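Ralf, proline/betaine transporter (Legionella pneumophila, PDB 4D7Q) probably acts as a guanine nucleotide exchange factor through its Sec7 domain, here fused to the capping domain of a Rickettsia relative. Local coordinates at residues A[25-30]-A[335-340]; A[31-36]-A[46-51]; A[150-155]-A[191-196]; A[262-267]-A[277-282]. The protein carries 2 engineered substitutions. All blocks are in the same frame, centred on the assembly; numbering follows the deposited sequence.

How the interactions relate
Interactions 2 and 3 lie in the Legionella Sec7 part, interaction 4 in the Rickettsia capping part, and interaction 1 brings the two fused parts together. Interactions 1 and 2 share helix 26-40 and touch: Ile30 CD1 packs on Ile48 CG2 at 3.7 Å, so the helix that meets the capping part at its N-terminal end packs within the Sec7 domain one turn later. Interaction 3 lies far off in the same domain, its centre about 38 Å from that of interaction 2. The segments of interaction 4 come within about 11 Å of interaction 3 and about 9 Å of interaction 1, nearest atoms to nearest atoms, without touching either.

Interaction 1: residues A[25-30]-A[335-340]; sequences KPKNGI and ATYDYL
Lys27 lies across the ring of Tyr337, its CB over one face at 3.9 Å from the ring centroid in a CH-pi contact. With CG swung beside its own carbonyl carbon (chi1 -178°) and the rest of the chain extended, Lys27 runs past the ring to Asp338, where NZ forms a salt bridge of 2.6 Å with OD1, on its anti lone pair. Tyr337 OH lies 3.5 Å from Ile30 CB, at its branch point. Lys25 donates from NZ to Asp338 O at 3.2 Å, the ammonium standing well above the carbonyl plane, and Lys25 CG meets Leu340 CD2 at 4.0 Å. The first turn of helix 26-40, in the Sec7 part, thus meets the loop between strand 332-334 and helix 341-351 of the capping part, so this contact joins the two fused parts and need not occur in either natural protein. A water accepts from Lys27 N at 2.9 Å and donates to Tyr337 O, bridging the backbones. Further out, Arg305 forms a salt bridge with Asp338 OD2, giving the carboxylate a cationic partner at each oxygen. Thr336 OG1 accepts from Tyr339 N, an ST motif, and Tyr67 of helix 61-68 packs against Ile30 and Tyr337.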
loop_
_atom_site.group_PDB
_atom_site.type_symbol
_atom_site.label_atom_id
_atom_site.label_comp_id
_atom_site.label_asym_id
_atom_site.label_seq_id
_atom_site.Cartn_x
_atom_site.Cartn_y
_atom_site.Cartn_z
ATOM N N LYS A 25 20.025 -1.687 1.542
ATOM C CA LYS A 25 19.241 -0.525 1.970
ATOM C C LYS A 25 18.704 0.188 0.715
ATOM O O LYS A 25 19.470 0.885 0.044
ATOM C CB LYS A 25 20.047 0.418 2.884
ATOM C CG LYS A 25 19.159 1.377 3.644
ATOM C CD LYS A 25 19.876 2.576 4.226
ATOM C CE LYS A 25 18.876 3.359 5.061
ATOM N NZ LYS A 25 19.468 4.586 5.678
ATOM N N PRO A 26 17.400 0.010 0.380
ATOM C CA PRO A 26 16.836 0.607 -0.859
ATOM C C PRO A 26 17.148 2.072 -1.148
ATOM O O PRO A 26 17.437 2.412 -2.298
ATOM C CB PRO A 26 15.337 0.336 -0.717
ATOM C CG PRO A 26 15.304 -0.947 0.012
ATOM C CD PRO A 26 16.378 -0.798 1.073
ATOM N N LYS A 27 17.142 2.919 -0.097
ATOM C CA LYS A 27 17.472 4.344 -0.156
ATOM C C LYS A 27 18.841 4.589 -0.830
ATOM O O LYS A 27 18.969 5.504 -1.642
ATOM C CB LYS A 27 17.492 4.912 1.268
ATOM C CG LYS A 27 17.789 6.400 1.341
ATOM C CD LYS A 27 17.662 6.861 2.768
ATOM C CE LYS A 27 17.601 8.351 2.875
ATOM N NZ LYS A 27 17.296 8.752 4.273
ATOM N N ASN A 28 19.843 3.766 -0.477
ATOM C CA ASN A 28 21.201 3.839 -1.005
ATOM C C ASN A 28 21.295 3.448 -2.483
ATOM O O ASN A 28 22.103 4.033 -3.211
ATOM C CB ASN A 28 22.137 2.975 -0.155
ATOM C CG ASN A 28 22.503 3.604 1.174
ATOM O OD1 ASN A 28 22.304 4.797 1.418
ATOM N ND2 ASN A 28 23.030 2.800 2.067
ATOM N N GLY A 29 20.500 2.449 -2.895
ATOM C CA GLY A 29 20.440 2.002 -4.287
ATOM C C GLY A 29 19.823 3.076 -5.150
ATOM O O GLY A 29 20.353 3.409 -6.208
ATOM N N ILE A 30 18.720 3.678 -4.655
ATOM C CA ILE A 30 18.017 4.781 -5.315
ATOM C C ILE A 30 18.956 5.974 -5.431
ATOM O O ILE A 30 19.066 6.561 -6.516
ATOM C CB ILE A 30 16.676 5.139 -4.592
ATOM C CG1 ILE A 30 15.642 3.968 -4.631
ATOM C CG2 ILE A 30 16.067 6.458 -5.099
ATOM C CD1 ILE A 30 15.183 3.497 -6.001
ATOM N N ALA A 335 12.227 -2.711 8.379
ATOM C CA ALA A 335 12.960 -1.475 8.057
ATOM C C ALA A 335 12.052 -0.470 7.367
ATOM O O ALA A 335 11.147 -0.861 6.631
ATOM C CB ALA A 335 14.144 -1.779 7.137
ATOM N N THR A 336 12.259 0.809 7.637
ATOM C CA THR A 336 11.541 1.858 6.912
ATOM C C THR A 336 12.522 2.276 5.810
ATOM O O THR A 336 13.636 1.758 5.773
ATOM C CB THR A 336 11.095 3.030 7.800
ATOM O OG1 THR A 336 12.229 3.801 8.192
ATOM C CG2 THR A 336 10.266 2.601 8.987
ATOM N N TYR A 337 12.136 3.209 4.934
ATOM C CA TYR A 337 13.032 3.670 3.876
ATOM C C TYR A 337 14.323 4.311 4.468
ATOM O O TYR A 337 15.400 4.222 3.868
ATOM C CB TYR A 337 12.288 4.693 3.010
ATOM C CG TYR A 337 13.038 5.095 1.758
ATOM C CD1 TYR A 337 13.168 4.215 0.686
ATOM C CD2 TYR A 337 13.581 6.373 1.627
ATOM C CE1 TYR A 337 13.831 4.589 -0.479
ATOM C CE2 TYR A 337 14.203 6.775 0.445
ATOM C CZ TYR A 337 14.318 5.879 -0.609
ATOM O OH TYR A 337 14.996 6.217 -1.755
ATOM N N ASP A 338 14.197 4.936 5.656
ATOM C CA ASP A 338 15.269 5.664 6.321
ATOM C C ASP A 338 15.972 4.957 7.483
ATOM O O ASP A 338 17.135 5.258 7.775
ATOM C CB ASP A 338 14.709 6.998 6.799
ATOM C CG ASP A 338 14.089 7.794 5.674
ATOM O OD1 ASP A 338 14.839 8.249 4.792
ATOM O OD2 ASP A 338 12.859 7.967 5.685
ATOM N N TYR A 339 15.263 4.065 8.165
ATOM C CA TYR A 339 15.784 3.366 9.328
ATOM C C TYR A 339 15.835 1.884 9.112
ATOM O O TYR A 339 14.845 1.267 8.687
ATOM C CB TYR A 339 14.950 3.700 10.569
ATOM C CG TYR A 339 15.142 5.129 11.021
ATOM C CD1 TYR A 339 16.314 5.526 11.668
ATOM C CD2 TYR A 339 14.165 6.095 10.784
ATOM C CE1 TYR A 339 16.507 6.845 12.072
ATOM C CE2 TYR A 339 14.339 7.417 11.203
ATOM C CZ TYR A 339 15.522 7.790 11.826
ATOM O OH TYR A 339 15.733 9.093 12.204
ATOM N N LEU A 340 16.994 1.304 9.428
ATOM C CA LEU A 340 17.234 -0.124 9.313
ATOM C C LEU A 340 16.340 -0.861 10.307
ATOM O O LEU A 340 15.938 -0.275 11.311
ATOM C CB LEU A 340 18.730 -0.434 9.590
ATOM C CG LEU A 340 19.760 0.155 8.599
ATOM C CD1 LEU A 340 21.192 -0.147 9.048
ATOM C CD2 LEU A 340 19.562 -0.392 7.180
HETATM O O HOH W 1 15.869 2.170 2.447
#

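Interaction 2: residues A[31-36]-A[46-51]; sequences NKIKEI and EEIAEF
Ile33 packs against Glu47, Ile48 and Phe51 and makes most of this contact by way of two methyl groups. Its CG2, trans to the amide nitrogen, meets Ile48 CG1 at 3.8 Å and the CB of Glu47 at 4.0 Å. The other branch continues through CG1, beside the backbone N (chi1 -65°), and chi2 of 168° extends it so that CD1 arrives at Phe51, 3.7 Å from CD2 and equally near CG. One isoleucine thus spreads its branches over successive turns of the facing helix. The carboxylate of Glu47 bends away from the contact at chi2, leaving its aliphatic root against Ile33. Lys34, next in the chain, adds a looser contact at the margin, its CG lying 4.1 Å from Ile48 CD1, while its ammonium forms a salt bridge with Glu74. Ile18 of helix 15-24 touches both Ile33 and Phe51, and Val78 of helix 73-84 touches Ile48, so further helices continue the apolar core. The local axes approach to 10.0 Å and are inclined at 135°, with no hydrogen bond between the two segments. Helices 26-40 and 44-54 are consecutive helices joined by a short turn and packed at a steep angle, part of the all-helical Sec7 fold.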
loop_
_atom_site.group_PDB
_atom_site.type_symbol
_atom_site.label_atom_id
_atom_site.label_comp_id
_atom_site.label_asym_id
_atom_site.label_seq_id
_atom_site.Cartn_x
_atom_site.Cartn_y
_atom_site.Cartn_z
ATOM N N ASN A 31 19.638 6.328 -4.320
ATOM C CA ASN A 31 20.572 7.458 -4.312
ATOM C C ASN A 31 21.730 7.237 -5.258
ATOM O O ASN A 31 22.182 8.202 -5.871
ATOM C CB ASN A 31 21.092 7.757 -2.902
ATOM C CG ASN A 31 20.105 8.474 -2.004
ATOM O OD1 ASN A 31 19.043 8.956 -2.431
ATOM N ND2 ASN A 31 20.447 8.571 -0.730
ATOM N N LYS A 32 22.201 5.976 -5.405
ATOM C CA LYS A 32 23.295 5.675 -6.346
ATOM C C LYS A 32 22.822 5.959 -7.790
ATOM O O LYS A 32 23.559 6.569 -8.555
ATOM C CB LYS A 32 23.802 4.224 -6.176
ATOM C CG LYS A 32 25.017 3.863 -7.033
ATOM C CD LYS A 32 26.316 4.406 -6.442
ATOM C CE LYS A 32 27.408 4.554 -7.472
ATOM N NZ LYS A 32 28.440 5.533 -7.034
ATOM N N ILE A 33 21.567 5.589 -8.130
ATOM C CA ILE A 33 20.999 5.861 -9.454
ATOM C C ILE A 33 20.949 7.376 -9.653
ATOM O O ILE A 33 21.430 7.881 -10.681
ATOM C CB ILE A 33 19.607 5.202 -9.694
ATOM C CG1 ILE A 33 19.694 3.656 -9.695
ATOM C CG2 ILE A 33 18.953 5.735 -11.011
ATOM C CD1 ILE A 33 18.286 2.946 -9.630
ATOM N N LYS A 34 20.396 8.098 -8.656
ATOM C CA LYS A 34 20.272 9.558 -8.752
ATOM C C LYS A 34 21.615 10.276 -8.960
ATOM O O LYS A 34 21.698 11.193 -9.766
ATOM C CB LYS A 34 19.462 10.130 -7.579
ATOM C CG LYS A 34 17.970 9.694 -7.606
ATOM C CD LYS A 34 17.239 10.034 -6.310
ATOM C CE LYS A 34 17.030 11.522 -6.135
ATOM N NZ LYS A 34 16.556 11.868 -4.768
ATOM N N GLU A 35 22.667 9.813 -8.278
ATOM C CA GLU A 35 24.011 10.387 -8.369
ATOM C C GLU A 35 24.579 10.258 -9.784
ATOM O O GLU A 35 25.091 11.244 -10.316
ATOM C CB GLU A 35 24.942 9.728 -7.345
ATOM C CG GLU A 35 24.712 10.249 -5.933
ATOM C CD GLU A 35 25.131 9.342 -4.789
ATOM O OE1 GLU A 35 25.824 8.326 -5.032
ATOM O OE2 GLU A 35 24.776 9.668 -3.635
ATOM N N ILE A 36 24.452 9.043 -10.395
ATOM C CA ILE A 36 24.898 8.734 -11.759
ATOM C C ILE A 36 24.122 9.621 -12.719
ATOM O O ILE A 36 24.719 10.302 -13.545
ATOM C CB ILE A 36 24.773 7.208 -12.099
ATOM C CG1 ILE A 36 25.667 6.351 -11.163
ATOM C CG2 ILE A 36 25.144 6.947 -13.573
ATOM C CD1 ILE A 36 25.252 4.879 -11.041
ATOM N N GLU A 46 12.853 8.003 -15.004
ATOM C CA GLU A 46 12.804 6.956 -16.023
ATOM C C GLU A 46 13.833 5.865 -15.748
ATOM O O GLU A 46 13.516 4.689 -15.922
ATOM C CB GLU A 46 12.963 7.539 -17.440
ATOM C CG GLU A 46 11.824 8.481 -17.830
ATOM C CD GLU A 46 11.960 9.931 -17.382
ATOM O OE1 GLU A 46 12.955 10.267 -16.695
ATOM O OE2 GLU A 46 11.066 10.735 -17.726
ATOM N N GLU A 47 15.038 6.241 -15.259
ATOM C CA GLU A 47 16.084 5.268 -14.932
ATOM C C GLU A 47 15.694 4.380 -13.770
ATOM O O GLU A 47 15.887 3.168 -13.846
ATOM C CB GLU A 47 17.435 5.945 -14.661
ATOM C CG GLU A 47 18.048 6.626 -15.879
ATOM C CD GLU A 47 18.325 5.759 -17.091
ATOM O OE1 GLU A 47 18.755 4.595 -16.925
ATOM O OE2 GLU A 47 18.096 6.247 -18.219
ATOM N N ILE A 48 15.143 4.971 -12.688
ATOM C CA ILE A 48 14.702 4.205 -11.506
ATOM C C ILE A 48 13.607 3.225 -11.940
ATOM O O ILE A 48 13.691 2.028 -11.623
ATOM C CB ILE A 48 14.220 5.142 -10.378
ATOM C CG1 ILE A 48 15.354 6.088 -9.907
ATOM C CG2 ILE A 48 13.636 4.327 -9.216
ATOM C CD1 ILE A 48 14.907 7.322 -9.028
ATOM N N ALA A 49 12.618 3.733 -12.714
ATOM C CA ALA A 49 11.508 2.930 -13.239
ATOM C C ALA A 49 12.003 1.759 -14.088
ATOM O O ALA A 49 11.565 0.625 -13.874
ATOM C CB ALA A 49 10.555 3.807 -14.052
ATOM N N GLU A 50 12.921 2.026 -15.038
ATOM C CA GLU A 50 13.465 0.981 -15.913
ATOM C C GLU A 50 14.332 -0.010 -15.155
ATOM O O GLU A 50 14.341 -1.190 -15.499
ATOM C CB GLU A 50 14.230 1.565 -17.096
ATOM C CG GLU A 50 13.331 2.216 -18.132
ATOM C CD GLU A 50 14.005 3.323 -18.918
ATOM O OE1 GLU A 50 15.255 3.397 -18.887
ATOM O OE2 GLU A 50 13.281 4.126 -19.547
ATOM N N PHE A 51 15.039 0.459 -14.110
ATOM C CA PHE A 51 15.853 -0.398 -13.237
ATOM C C PHE A 51 14.941 -1.423 -12.562
ATOM O O PHE A 51 15.255 -2.608 -12.579
ATOM C CB PHE A 51 16.597 0.451 -12.180
ATOM C CG PHE A 51 17.305 -0.350 -11.111
ATOM C CD1 PHE A 51 18.471 -1.051 -11.402
ATOM C CD2 PHE A 51 16.806 -0.404 -9.813
ATOM C CE1 PHE A 51 19.112 -1.810 -10.423
ATOM C CE2 PHE A 51 17.479 -1.129 -8.817
ATOM C CZ PHE A 51 18.613 -1.846 -9.139
#

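Interaction 3: residues A[150-155]-A[191-196]; sequences TDLHNP and SEIKAK
Ile193 meets the other segment through both its side chain and its carbonyl. Its CG2 touches Leu152 CD1 at 3.8 Å, the two side chains crossing at about a right angle. Its carbonyl O accepts from His153 NE2 at 2.8 Å, with an N-H...O angle of 155°; the donor lies in the carbonyl plane and the oxygen is only 4° out of the imidazole plane. At Lys194 the CB stands 4.2 Å from Leu152 CD1, and the ammonium reaches a water, which accepts from NZ at 3.1 Å and donates to Leu152 O. Lys194 O also comes close to the ring, 3.0 Å from His153 CE1, but makes no hydrogen bond with NE2. Lys196, where the chain leaves helix 183-195, brings its backbone C over one face of the imidazole, 3.4 Å from His153 NE2. Nearby Asn149 donates to Lys196 O and, weakly, to Ile193 O. The contact therefore ties the C-terminal ends of helices 135-152 and 183-195 of the Sec7 part together at the surface. Chemically, the bond requires a proton on NE2, and the carbonyls clustered at the helix end would be expected to favour keeping NE2 protonated and might ease protonation of the ring.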
loop_
_atom_site.group_PDB
_atom_site.type_symbol
_atom_site.label_atom_id
_atom_site.label_comp_id
_atom_site.label_asym_id
_atom_site.label_seq_id
_atom_site.Cartn_x
_atom_site.Cartn_y
_atom_site.Cartn_z
ATOM N N THR A 150 -10.625 -12.968 -6.041
ATOM C CA THR A 150 -10.157 -13.598 -4.817
ATOM C C THR A 150 -11.203 -14.593 -4.272
ATOM O O THR A 150 -10.860 -15.721 -3.910
ATOM C CB THR A 150 -9.757 -12.532 -3.769
ATOM O OG1 THR A 150 -8.917 -11.544 -4.361
ATOM C CG2 THR A 150 -9.025 -13.130 -2.588
ATOM N N ASP A 151 -12.465 -14.163 -4.189
ATOM C CA ASP A 151 -13.527 -15.021 -3.661
ATOM C C ASP A 151 -13.917 -16.172 -4.561
ATOM O O ASP A 151 -14.097 -17.279 -4.054
ATOM C CB ASP A 151 -14.757 -14.185 -3.271
ATOM C CG ASP A 151 -14.603 -13.491 -1.931
ATOM O OD1 ASP A 151 -13.520 -13.632 -1.302
ATOM O OD2 ASP A 151 -15.570 -12.846 -1.488
ATOM N N LEU A 152 -14.074 -15.925 -5.880
ATOM C CA LEU A 152 -14.470 -16.973 -6.844
ATOM C C LEU A 152 -13.492 -18.141 -6.863
ATOM O O LEU A 152 -13.912 -19.287 -7.046
ATOM C CB LEU A 152 -14.640 -16.423 -8.285
ATOM C CG LEU A 152 -15.922 -15.590 -8.590
ATOM C CD1 LEU A 152 -16.015 -15.261 -10.075
ATOM C CD2 LEU A 152 -17.172 -16.362 -8.291
ATOM N N HIS A 153 -12.192 -17.832 -6.690
ATOM C CA HIS A 153 -11.091 -18.792 -6.694
ATOM C C HIS A 153 -10.763 -19.325 -5.303
ATOM O O HIS A 153 -9.828 -20.093 -5.165
ATOM C CB HIS A 153 -9.868 -18.237 -7.454
ATOM C CG HIS A 153 -10.148 -18.079 -8.907
ATOM N ND1 HIS A 153 -10.071 -19.156 -9.774
ATOM C CD2 HIS A 153 -10.618 -17.006 -9.583
ATOM C CE1 HIS A 153 -10.467 -18.705 -10.947
ATOM N NE2 HIS A 153 -10.808 -17.412 -10.887
ATOM N N ASN A 154 -11.549 -18.953 -4.276
ATOM C CA ASN A 154 -11.356 -19.498 -2.948
ATOM C C ASN A 154 -12.328 -20.709 -2.802
ATOM O O ASN A 154 -13.542 -20.507 -2.662
ATOM C CB ASN A 154 -11.577 -18.427 -1.903
ATOM C CG ASN A 154 -11.348 -18.842 -0.482
ATOM O OD1 ASN A 154 -11.420 -20.019 -0.111
ATOM N ND2 ASN A 154 -11.062 -17.871 0.350
ATOM N N PRO A 155 -11.815 -21.975 -2.874
ATOM C CA PRO A 155 -12.709 -23.143 -2.781
ATOM C C PRO A 155 -13.415 -23.290 -1.444
ATOM O O PRO A 155 -14.412 -23.997 -1.378
ATOM C CB PRO A 155 -11.773 -24.330 -3.057
ATOM C CG PRO A 155 -10.442 -23.848 -2.621
ATOM C CD PRO A 155 -10.406 -22.409 -3.022
ATOM N N SER A 191 -16.377 -13.649 -17.147
ATOM C CA SER A 191 -15.790 -14.854 -17.737
ATOM C C SER A 191 -14.273 -14.927 -17.490
ATOM O O SER A 191 -13.772 -15.978 -17.114
ATOM C CB SER A 191 -16.085 -14.905 -19.239
ATOM O OG SER A 191 -15.510 -16.076 -19.797
ATOM N N GLU A 192 -13.556 -13.800 -17.652
ATOM C CA GLU A 192 -12.102 -13.739 -17.445
ATOM C C GLU A 192 -11.726 -13.804 -15.977
ATOM O O GLU A 192 -10.707 -14.407 -15.639
ATOM C CB GLU A 192 -11.531 -12.477 -18.061
ATOM C CG GLU A 192 -11.649 -12.426 -19.567
ATOM C CD GLU A 192 -11.008 -11.175 -20.117
ATOM O OE1 GLU A 192 -9.790 -11.001 -19.912
ATOM O OE2 GLU A 192 -11.736 -10.335 -20.684
ATOM N N ILE A 193 -12.537 -13.198 -15.102
ATOM C CA ILE A 193 -12.324 -13.268 -13.641
ATOM C C ILE A 193 -12.448 -14.753 -13.196
ATOM O O ILE A 193 -11.587 -15.276 -12.474
ATOM C CB ILE A 193 -13.344 -12.343 -12.897
ATOM C CG1 ILE A 193 -12.950 -10.860 -13.050
ATOM C CG2 ILE A 193 -13.479 -12.715 -11.435
ATOM C CD1 ILE A 193 -14.062 -9.836 -12.545
ATOM N N LYS A 194 -13.512 -15.408 -13.663
ATOM C CA LYS A 194 -13.813 -16.806 -13.354
ATOM C C LYS A 194 -12.771 -17.816 -13.885
ATOM O O LYS A 194 -12.471 -18.804 -13.208
ATOM C CB LYS A 194 -15.252 -17.146 -13.786
ATOM C CG LYS A 194 -15.832 -18.315 -13.018
ATOM C CD LYS A 194 -17.186 -18.779 -13.544
ATOM C CE LYS A 194 -17.514 -20.189 -13.084
ATOM N NZ LYS A 194 -17.567 -20.326 -11.597
ATOM N N ALA A 195 -12.193 -17.544 -15.064
ATOM C CA ALA A 195 -11.236 -18.445 -15.721
ATOM C C ALA A 195 -9.906 -18.653 -15.028
ATOM O O ALA A 195 -9.355 -19.750 -15.106
ATOM C CB ALA A 195 -10.989 -18.002 -17.158
ATOM N N LYS A 196 -9.365 -17.605 -14.393
ATOM C CA LYS A 196 -8.029 -17.680 -13.857
ATOM C C LYS A 196 -7.876 -16.960 -12.518
ATOM O O LYS A 196 -8.257 -15.790 -12.424
ATOM C CB LYS A 196 -7.074 -17.070 -14.922
ATOM C CG LYS A 196 -5.599 -17.443 -14.784
ATOM C CD LYS A 196 -4.779 -16.927 -15.981
ATOM C CE LYS A 196 -4.730 -17.917 -17.127
ATOM N NZ LYS A 196 -4.003 -17.380 -18.309
HETATM O O HOH W 2 -14.907 -19.910 -10.084
#

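Interaction 4: residues A[262-267]-A[277-282]; sequences TGYKGS and AAEIQV
Glu279 stretches out from a chi1 of 170° along its whole chain, while Ser267 turns OG beside its own backbone N (chi1 -76°); together these torsions bring the hydroxyl to the carboxylate. Ser267 OG donates to Glu279 OE2 at 2.6 Å, approaching on the anti side and 21° out of the carboxylate plane; OE2 also hydrogen-bonds a glycerol, probably from the crystallisation liquor. The same OG accepts from Tyr264 OH, also at 2.6 Å, and lies in the plane of the tyrosine ring at its edge. The result is a chain of two hydrogen bonds from phenol to serine to carboxylate, in which each bond would be expected to strengthen the other. Gln281 borders it, with CG 3.5 Å from Ser267 OG, while its OE1 pairs with Tyr283 and its NE2 with Glu109 of the Sec7 part. Strands 264-271 and 277-283 form a hairpin in the antiparallel sheet of the capping part. Ser267 and Gln281 are a non-hydrogen-bonded pair with side chains on the same face. Lys265 N donates to Val282 O at 2.7 Å, and Val282 N donates, nearly straight, to Gly266 O at 3.1 Å. Val282 CG1 lies beside Lys265 CB at 4.1 Å. With the positive phi of Gly266, a CB would be jammed against Lys265 O. On the Sec7 side, Gln111 of helix 110-127 touches Glu279 and bonds weakly with Tyr264 OH; like that of Glu109, this contact crosses between the fused parts.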
loop_
_atom_site.group_PDB
_atom_site.type_symbol
_atom_site.label_atom_id
_atom_site.label_comp_id
_atom_site.label_asym_id
_atom_site.label_seq_id
_atom_site.Cartn_x
_atom_site.Cartn_y
_atom_site.Cartn_z
ATOM N N THR A 262 -10.436 -2.045 1.958
ATOM C CA THR A 262 -9.179 -2.434 2.626
ATOM C C THR A 262 -9.294 -2.520 4.139
ATOM O O THR A 262 -8.389 -3.053 4.798
ATOM C CB THR A 262 -8.080 -1.393 2.329
ATOM O OG1 THR A 262 -8.506 -0.147 2.824
ATOM C CG2 THR A 262 -7.732 -1.278 0.864
ATOM N N GLY A 263 -10.368 -1.955 4.680
ATOM C CA GLY A 263 -10.584 -1.934 6.119
ATOM C C GLY A 263 -9.816 -0.839 6.826
ATOM O O GLY A 263 -9.805 -0.781 8.061
ATOM N N TYR A 264 -9.175 0.053 6.048
ATOM C CA TYR A 264 -8.410 1.172 6.590
ATOM C C TYR A 264 -9.375 2.169 7.171
ATOM O O TYR A 264 -10.166 2.744 6.421
ATOM C CB TYR A 264 -7.578 1.807 5.464
ATOM C CG TYR A 264 -6.788 3.040 5.828
ATOM C CD1 TYR A 264 -5.910 3.040 6.914
ATOM C CD2 TYR A 264 -6.788 4.152 4.996
ATOM C CE1 TYR A 264 -5.127 4.157 7.213
ATOM C CE2 TYR A 264 -6.025 5.282 5.290
ATOM C CZ TYR A 264 -5.201 5.283 6.402
ATOM O OH TYR A 264 -4.434 6.390 6.646
ATOM N N LYS A 265 -9.358 2.321 8.506
ATOM C CA LYS A 265 -10.261 3.229 9.217
ATOM C C LYS A 265 -9.690 4.647 9.278
ATOM O O LYS A 265 -10.426 5.595 9.532
ATOM C CB LYS A 265 -10.596 2.720 10.635
ATOM C CG LYS A 265 -11.279 1.353 10.695
ATOM C CD LYS A 265 -12.685 1.373 10.074
ATOM C CE LYS A 265 -13.176 -0.007 9.743
ATOM N NZ LYS A 265 -14.585 0.009 9.263
ATOM N N GLY A 266 -8.394 4.777 9.034
ATOM C CA GLY A 266 -7.730 6.069 9.053
ATOM C C GLY A 266 -6.452 6.055 9.853
ATOM O O GLY A 266 -6.071 5.023 10.434
ATOM N N SER A 267 -5.782 7.213 9.872
ATOM C CA SER A 267 -4.496 7.365 10.558
ATOM C C SER A 267 -4.534 8.353 11.713
ATOM O O SER A 267 -5.020 9.479 11.570
ATOM C CB SER A 267 -3.399 7.779 9.579
ATOM O OG SER A 267 -2.947 6.703 8.772
ATOM N N ALA A 277 7.256 12.884 15.388
ATOM C CA ALA A 277 6.003 12.652 14.671
ATOM C C ALA A 277 5.898 11.201 14.227
ATOM O O ALA A 277 6.883 10.607 13.785
ATOM C CB ALA A 277 5.855 13.608 13.495
ATOM N N ALA A 278 4.714 10.601 14.431
ATOM C CA ALA A 278 4.486 9.186 14.134
ATOM C C ALA A 278 3.047 8.935 13.730
ATOM O O ALA A 278 2.152 9.678 14.137
ATOM C CB ALA A 278 4.850 8.336 15.344
ATOM N N GLU A 279 2.817 7.876 12.955
ATOM C CA GLU A 279 1.481 7.567 12.460
ATOM C C GLU A 279 0.993 6.165 12.848
ATOM O O GLU A 279 1.754 5.197 12.757
ATOM C CB GLU A 279 1.493 7.742 10.926
ATOM C CG GLU A 279 0.273 7.237 10.178
ATOM C CD GLU A 279 0.444 7.188 8.672
ATOM O OE1 GLU A 279 1.591 7.033 8.198
ATOM O OE2 GLU A 279 -0.575 7.306 7.959
ATOM N N ILE A 280 -0.283 6.065 13.274
ATOM C CA ILE A 280 -0.911 4.777 13.555
ATOM C C ILE A 280 -1.940 4.527 12.463
ATOM O O ILE A 280 -2.981 5.180 12.444
ATOM C CB ILE A 280 -1.572 4.565 14.954
ATOM C CG1 ILE A 280 -0.731 5.069 16.153
ATOM C CG2 ILE A 280 -1.946 3.073 15.113
ATOM C CD1 ILE A 280 -1.577 5.135 17.520
ATOM N N GLN A 281 -1.687 3.548 11.597
ATOM C CA GLN A 281 -2.671 3.155 10.582
ATOM C C GLN A 281 -3.524 2.065 11.206
ATOM O O GLN A 281 -2.982 1.064 11.678
ATOM C CB GLN A 281 -2.011 2.638 9.325
ATOM C CG GLN A 281 -1.175 3.677 8.577
ATOM C CD GLN A 281 -0.454 2.981 7.458
ATOM O OE1 GLN A 281 -1.061 2.282 6.649
ATOM N NE2 GLN A 281 0.860 3.089 7.432
ATOM N N VAL A 282 -4.849 2.309 11.275
ATOM C CA VAL A 282 -5.867 1.435 11.876
ATOM C C VAL A 282 -6.671 0.721 10.767
ATOM O O VAL A 282 -7.268 1.377 9.907
ATOM C CB VAL A 282 -6.818 2.200 12.854
ATOM C CG1 VAL A 282 -7.922 1.268 13.406
ATOM C CG2 VAL A 282 -6.035 2.852 14.010
#